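Local coordinates for ribosomal protein L11 methyltransferase (Lactobacillus delbrueckii subsp. bulgaricus ATCC BAA-365, PDB 3GRZ) that probably methylates ribosomal protein L11, trimethylating lysine side chains with S-adenosyl-L-methionine as methyl donor, at residues I54-V59 with I179-R184. Numbering follows the deposited sequence.
Sequences IERAMV and IDLKMR
At the classic beta bulge of strand 177-185, R56 from the last turn of helix 44-57 reaches across to D180 and L181. The side chain is extended from CG to NE, with CG anti to the backbone N (chi1 174°). R56 CA and L181 CA are 10.0 Å apart, and both side chains help bridge that distance. R56 CD packs against L181 CD2 at 3.7 Å, and the two side chains slide past each other in opposite directions. L181 CB sits over one face of the guanidinium, offset toward its rim. D180 CB lies oblique to the guanidinium plane, 3.6 Å from R56 NH1.

No direct hydrogen bond or salt bridge joins R56 and D180. R56 NH1 and D180 OD2 stay 4.4 Å apart, and a water bridges the opposite charges. It lies at the guanidinium edge, in plane, where it accepts from R56 NH2 at 3.1 Å. The same water donates to D180 OD2 at 2.6 Å.

The bulge is made by D180 and L181, which both face A192 on strand 188-195. Within the chain, strand 177-185 is an edge strand of the seven-stranded sheet in this Rossmann-like methyltransferase domain, whose order, 3-2-1-4-5-7-6, is that of class I methyltransferases. Residues 182-184 pair antiparallel with a strand of the second subunit, continuing the sheet across the interface. Here the end of helix 44-57 packs beside this strand, away from the predicted S-adenosyl-L-methionine site. D180 OD2 also hydrogen-bonds to S194 OG, while D180 OD1 accepts a hydrogen bond from Q178 NE2. R56 NE makes a weak hydrogen bond to Q48 OE1 of the second subunit.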
loop_
_atom_site.group_PDB
_atom_site.type_symbol
_atom_site.label_atom_id
_atom_site.label_comp_id
_atom_site.label_asym_id
_atom_site.label_seq_id
_atom_site.Cartn_x
_atom_site.Cartn_y
_atom_site.Cartn_z
ATOM N N ILE B 54 -4.700 3.264 4.140
ATOM C CA ILE B 54 -4.356 4.097 5.299
ATOM C C ILE B 54 -2.881 4.490 5.231
ATOM O O ILE B 54 -2.525 5.652 5.459
ATOM C CB ILE B 54 -4.675 3.407 6.651
ATOM C CG1 ILE B 54 -6.166 3.118 6.778
ATOM C CG2 ILE B 54 -4.225 4.279 7.843
ATOM C CD1 ILE B 54 -6.517 2.204 7.969
ATOM N N GLU B 55 -2.036 3.528 4.872
ATOM C CA GLU B 55 -0.601 3.767 4.706
ATOM C C GLU B 55 -0.348 4.847 3.636
ATOM O O GLU B 55 0.518 5.701 3.804
ATOM C CB GLU B 55 0.111 2.446 4.351
ATOM C CG GLU B 55 1.573 2.562 3.897
ATOM C CD GLU B 55 2.547 2.816 5.041
ATOM O OE1 GLU B 55 2.182 2.575 6.212
ATOM O OE2 GLU B 55 3.686 3.261 4.771
ATOM N N ARG B 56 -1.144 4.817 2.569
ATOM C CA ARG B 56 -1.046 5.790 1.498
ATOM C C ARG B 56 -1.508 7.161 1.968
ATOM O O ARG B 56 -0.844 8.166 1.696
ATOM C CB ARG B 56 -1.853 5.310 0.289
ATOM C CG ARG B 56 -1.967 6.287 -0.866
ATOM C CD ARG B 56 -2.921 5.729 -1.917
ATOM N NE ARG B 56 -3.229 6.687 -2.967
ATOM C CZ ARG B 56 -4.180 7.615 -2.887
ATOM N NH1 ARG B 56 -4.383 8.453 -3.895
ATOM N NH2 ARG B 56 -4.916 7.720 -1.796
ATOM N N ALA B 57 -2.639 7.198 2.677
ATOM C CA ALA B 57 -3.267 8.465 3.067
ATOM C C ALA B 57 -2.551 9.191 4.207
ATOM O O ALA B 57 -2.577 10.414 4.259
ATOM C CB ALA B 57 -4.754 8.259 3.422
ATOM N N MET B 58 -1.912 8.452 5.119
ATOM C CA MET B 58 -1.401 9.068 6.351
ATOM C C MET B 58 -0.035 9.704 6.160
ATOM O O MET B 58 0.951 9.253 6.732
ATOM C CB MET B 58 -1.415 8.079 7.549
ATOM C CG MET B 58 -1.412 8.758 8.950
ATOM S SD MET B 58 -2.989 9.467 9.541
ATOM C CE MET B 58 -3.854 7.950 9.990
ATOM N N VAL B 59 0.010 10.779 5.373
ATOM C CA VAL B 59 1.249 11.554 5.159
ATOM C C VAL B 59 1.490 12.605 6.250
ATOM O O VAL B 59 2.612 13.110 6.401
ATOM C CB VAL B 59 1.261 12.248 3.758
ATOM C CG1 VAL B 59 1.192 11.196 2.647
ATOM C CG2 VAL B 59 0.081 13.263 3.641
ATOM N N ILE B 179 -12.719 8.126 -7.380
ATOM C CA ILE B 179 -11.850 7.040 -6.941
ATOM C C ILE B 179 -10.433 7.362 -7.407
ATOM O O ILE B 179 -10.159 7.425 -8.609
ATOM C CB ILE B 179 -12.316 5.674 -7.514
ATOM C CG1 ILE B 179 -13.733 5.345 -7.031
ATOM C CG2 ILE B 179 -11.329 4.559 -7.154
ATOM C CD1 ILE B 179 -14.368 4.116 -7.714
ATOM N N ASP B 180 -9.550 7.591 -6.442
ATOM C CA ASP B 180 -8.160 7.889 -6.696
ATOM C C ASP B 180 -7.344 6.612 -6.884
ATOM O O ASP B 180 -6.308 6.616 -7.557
ATOM C CB ASP B 180 -7.582 8.689 -5.529
ATOM C CG ASP B 180 -8.365 9.953 -5.236
ATOM O OD1 ASP B 180 -8.941 10.555 -6.167
ATOM O OD2 ASP B 180 -8.388 10.358 -4.063
ATOM N N LEU B 181 -7.801 5.530 -6.256
ATOM C CA LEU B 181 -7.095 4.250 -6.276
ATOM C C LEU B 181 -8.072 3.107 -6.062
ATOM O O LEU B 181 -8.877 3.124 -5.138
ATOM C CB LEU B 181 -5.982 4.211 -5.226
ATOM C CG LEU B 181 -5.252 2.874 -5.003
ATOM C CD1 LEU B 181 -4.321 2.481 -6.176
ATOM C CD2 LEU B 181 -4.475 2.914 -3.713
ATOM N N LYS B 182 -8.007 2.137 -6.961
ATOM C CA LYS B 182 -8.804 0.931 -6.898
ATOM C C LYS B 182 -7.845 -0.244 -6.707
ATOM O O LYS B 182 -6.854 -0.380 -7.426
ATOM C CB LYS B 182 -9.611 0.777 -8.184
ATOM C CG LYS B 182 -10.439 -0.500 -8.258
ATOM C CD LYS B 182 -11.301 -0.531 -9.520
ATOM C CE LYS B 182 -10.514 -1.010 -10.741
ATOM N NZ LYS B 182 -11.293 -0.862 -12.010
ATOM N N MET B 183 -8.118 -1.075 -5.713
ATOM C CA MET B 183 -7.276 -2.246 -5.467
ATOM C C MET B 183 -8.155 -3.483 -5.522
ATOM O O MET B 183 -9.277 -3.456 -5.048
ATOM C CB MET B 183 -6.604 -2.148 -4.095
ATOM C CG MET B 183 -5.504 -1.109 -3.964
ATOM S SD MET B 183 -4.945 -0.949 -2.233
ATOM C CE MET B 183 -6.277 -0.015 -1.531
ATOM N N ARG B 184 -7.664 -4.554 -6.131
ATOM C CA ARG B 184 -8.407 -5.784 -6.175
ATOM C C ARG B 184 -7.517 -6.961 -5.828
ATOM O O ARG B 184 -6.521 -7.205 -6.515
ATOM C CB ARG B 184 -9.065 -5.996 -7.544
ATOM C CG ARG B 184 -9.697 -7.384 -7.634
ATOM C CD ARG B 184 -10.705 -7.535 -8.717
ATOM N NE ARG B 184 -11.191 -8.911 -8.742
ATOM C CZ ARG B 184 -12.017 -9.394 -9.660
ATOM N NH1 ARG B 184 -12.393 -10.665 -9.604
ATOM N NH2 ARG B 184 -12.465 -8.608 -10.628
HETATM O O HOH W 1 -7.514 9.485 -1.770
#